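Local coordinates for protein aspartate semialdehyde dehydrogenase (Francisella tularensis subsp. tularensis, PDB 4WOJ) that probably catalyses the NADPH-dependent reductive dephosphorylation of aspartyl-4-phosphate to aspartate semialdehyde, a step on the way to lysine, methionine and threonine, at residues A151-E156 with Q295-G300. Numbering follows the deposited sequence.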
loop_
_atom_site.group_PDB
_atom_site.type_symbol
_atom_site.label_atom_id
_atom_site.label_comp_id
_atom_site.label_asym_id
_atom_site.label_seq_id
_atom_site.Cartn_x
_atom_site.Cartn_y
_atom_site.Cartn_z
ATOM N N ALA B 151 2.763 -20.951 2.224
ATOM C CA ALA B 151 3.353 -22.110 2.860
ATOM C C ALA B 151 3.370 -23.352 1.961
ATOM O O ALA B 151 4.303 -24.133 2.004
ATOM C CB ALA B 151 2.631 -22.418 4.163
ATOM N N GLY B 152 2.304 -23.520 1.185
ATOM C CA GLY B 152 2.084 -24.721 0.404
ATOM C C GLY B 152 3.025 -24.801 -0.777
ATOM O O GLY B 152 3.248 -25.861 -1.293
ATOM N N LEU B 153 3.544 -23.665 -1.202
ATOM C CA LEU B 153 4.632 -23.605 -2.171
ATOM C C LEU B 153 6.021 -23.770 -1.499
ATOM O O LEU B 153 6.930 -24.404 -2.056
ATOM C CB LEU B 153 4.530 -22.298 -2.960
ATOM C CG LEU B 153 3.241 -22.130 -3.786
ATOM C CD1 LEU B 153 3.063 -20.700 -4.248
ATOM C CD2 LEU B 153 3.238 -23.028 -5.004
ATOM N N LEU B 154 6.175 -23.246 -0.286
ATOM C CA LEU B 154 7.483 -23.279 0.376
ATOM C C LEU B 154 7.845 -24.685 0.834
ATOM O O LEU B 154 8.984 -25.125 0.683
ATOM C CB LEU B 154 7.528 -22.339 1.552
ATOM C CG LEU B 154 7.257 -20.883 1.191
ATOM C CD1 LEU B 154 6.727 -20.126 2.392
ATOM C CD2 LEU B 154 8.503 -20.224 0.649
ATOM N N LYS B 155 6.859 -25.402 1.351
ATOM C CA LYS B 155 7.046 -26.783 1.775
ATOM C C LYS B 155 7.556 -27.649 0.622
ATOM O O LYS B 155 8.377 -28.512 0.815
ATOM C CB LYS B 155 5.728 -27.367 2.247
ATOM C CG LYS B 155 5.185 -26.797 3.541
ATOM C CD LYS B 155 3.736 -27.256 3.707
ATOM C CE LYS B 155 3.221 -27.018 5.116
ATOM N NZ LYS B 155 2.035 -27.888 5.384
ATOM N N GLU B 156 7.028 -27.441 -0.568
ATOM C CA GLU B 156 7.512 -28.181 -1.734
ATOM C C GLU B 156 8.781 -27.591 -2.335
ATOM O O GLU B 156 9.166 -27.974 -3.410
ATOM C CB GLU B 156 6.441 -28.245 -2.793
ATOM C CG GLU B 156 5.178 -28.910 -2.276
ATOM C CD GLU B 156 4.357 -29.467 -3.385
ATOM O OE1 GLU B 156 4.906 -29.725 -4.489
ATOM O OE2 GLU B 156 3.170 -29.637 -3.130
ATOM N N GLN B 295 -4.125 -24.546 -5.836
ATOM C CA GLN B 295 -4.279 -25.811 -5.133
ATOM C C GLN B 295 -3.254 -25.899 -4.004
ATOM O O GLN B 295 -3.614 -25.983 -2.828
ATOM C CB GLN B 295 -4.178 -26.997 -6.104
ATOM C CG GLN B 295 -4.377 -28.348 -5.433
ATOM C CD GLN B 295 -5.788 -28.512 -4.842
ATOM O OE1 GLN B 295 -6.743 -27.822 -5.239
ATOM N NE2 GLN B 295 -5.924 -29.437 -3.891
ATOM N N LYS B 296 -1.984 -25.853 -4.385
ATOM C CA LYS B 296 -0.875 -25.882 -3.424
ATOM C C LYS B 296 -1.073 -24.833 -2.321
ATOM O O LYS B 296 -0.927 -25.146 -1.149
ATOM C CB LYS B 296 0.472 -25.608 -4.094
ATOM C CG LYS B 296 0.723 -26.445 -5.335
ATOM C CD LYS B 296 1.762 -27.507 -5.110
ATOM C CE LYS B 296 2.127 -28.139 -6.435
ATOM N NZ LYS B 296 2.159 -29.610 -6.273
ATOM N N ILE B 297 -1.375 -23.594 -2.707
ATOM C CA ILE B 297 -1.529 -22.537 -1.724
ATOM C C ILE B 297 -2.610 -22.950 -0.686
ATOM O O ILE B 297 -2.399 -22.862 0.519
ATOM C CB ILE B 297 -1.891 -21.182 -2.352
ATOM C CG1 ILE B 297 -0.637 -20.481 -2.838
ATOM C CG2 ILE B 297 -2.627 -20.289 -1.327
ATOM C CD1 ILE B 297 -0.921 -19.308 -3.740
ATOM N N SER B 298 -3.712 -23.446 -1.217
ATOM C CA SER B 298 -4.906 -23.798 -0.453
ATOM C C SER B 298 -4.636 -24.932 0.497
ATOM O O SER B 298 -5.351 -25.066 1.471
ATOM C CB SER B 298 -6.079 -24.181 -1.376
ATOM O OG SER B 298 -6.070 -25.553 -1.612
ATOM N N GLN B 299 -3.607 -25.722 0.250
ATOM C CA GLN B 299 -3.221 -26.807 1.175
ATOM C C GLN B 299 -1.979 -26.528 2.065
ATOM O O GLN B 299 -1.453 -27.426 2.697
ATOM C CB GLN B 299 -3.073 -28.130 0.411
ATOM C CG GLN B 299 -4.395 -28.559 -0.238
ATOM C CD GLN B 299 -4.634 -30.070 -0.321
ATOM O OE1 GLN B 299 -5.320 -30.534 -1.241
ATOM N NE2 GLN B 299 -4.102 -30.844 0.631
ATOM N N GLY B 300 -1.568 -25.281 2.181
ATOM C CA GLY B 300 -0.438 -24.958 3.036
ATOM C C GLY B 300 -0.674 -25.146 4.522
ATOM O O GLY B 300 0.275 -25.494 5.256
HETATM O O HOH W 1 -0.355 -21.648 1.563
#
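Gly152 and Gly300 bring their CA atoms to 3.7 Å where, within the dimerisation domain, helix 151-154 packs closely through Gly152 against the C-terminal end of helix 290-298 and the glycine just beyond it, on the mixed sheet. Gly152, which has no side chain, also makes a CA-H...O contact with Lys296 O, its CA 3.4 Å from that oxygen and the approach nearly straight at 165° at the hydrogen. One water also bridges the backbones, accepting from Gly152 N and donating to Ile297 O at 2.6 Å.

Lys296 can be followed outward. Lys296 CB rests 3.9 Å from Leu153 CD2, the two side chains crossing at about a right angle. The chain then bends at chi2 (-108°), which carries Lys296 CD to 3.2 Å from Glu156 OE2. CE lies near both carboxylate oxygens, and Lys296 NZ forms a salt bridge with Glu156 whose two hydrogen bonds are weak, Lys296 NZ standing 3.3 Å from Glu156 OE1 and from Glu156 OE2 alike. This pairing lies at the solvent-facing side. Toward the sheet, the other methyl of Leu153, CD1, meets Ile297 CG1, and both residues also touch Phe344 of strand 343-351.

Lys155, extended beyond CG, reaches across to Gly300 O: Lys155 NZ donates at 3.0 Å from above the carbonyl plane, 39° out of it.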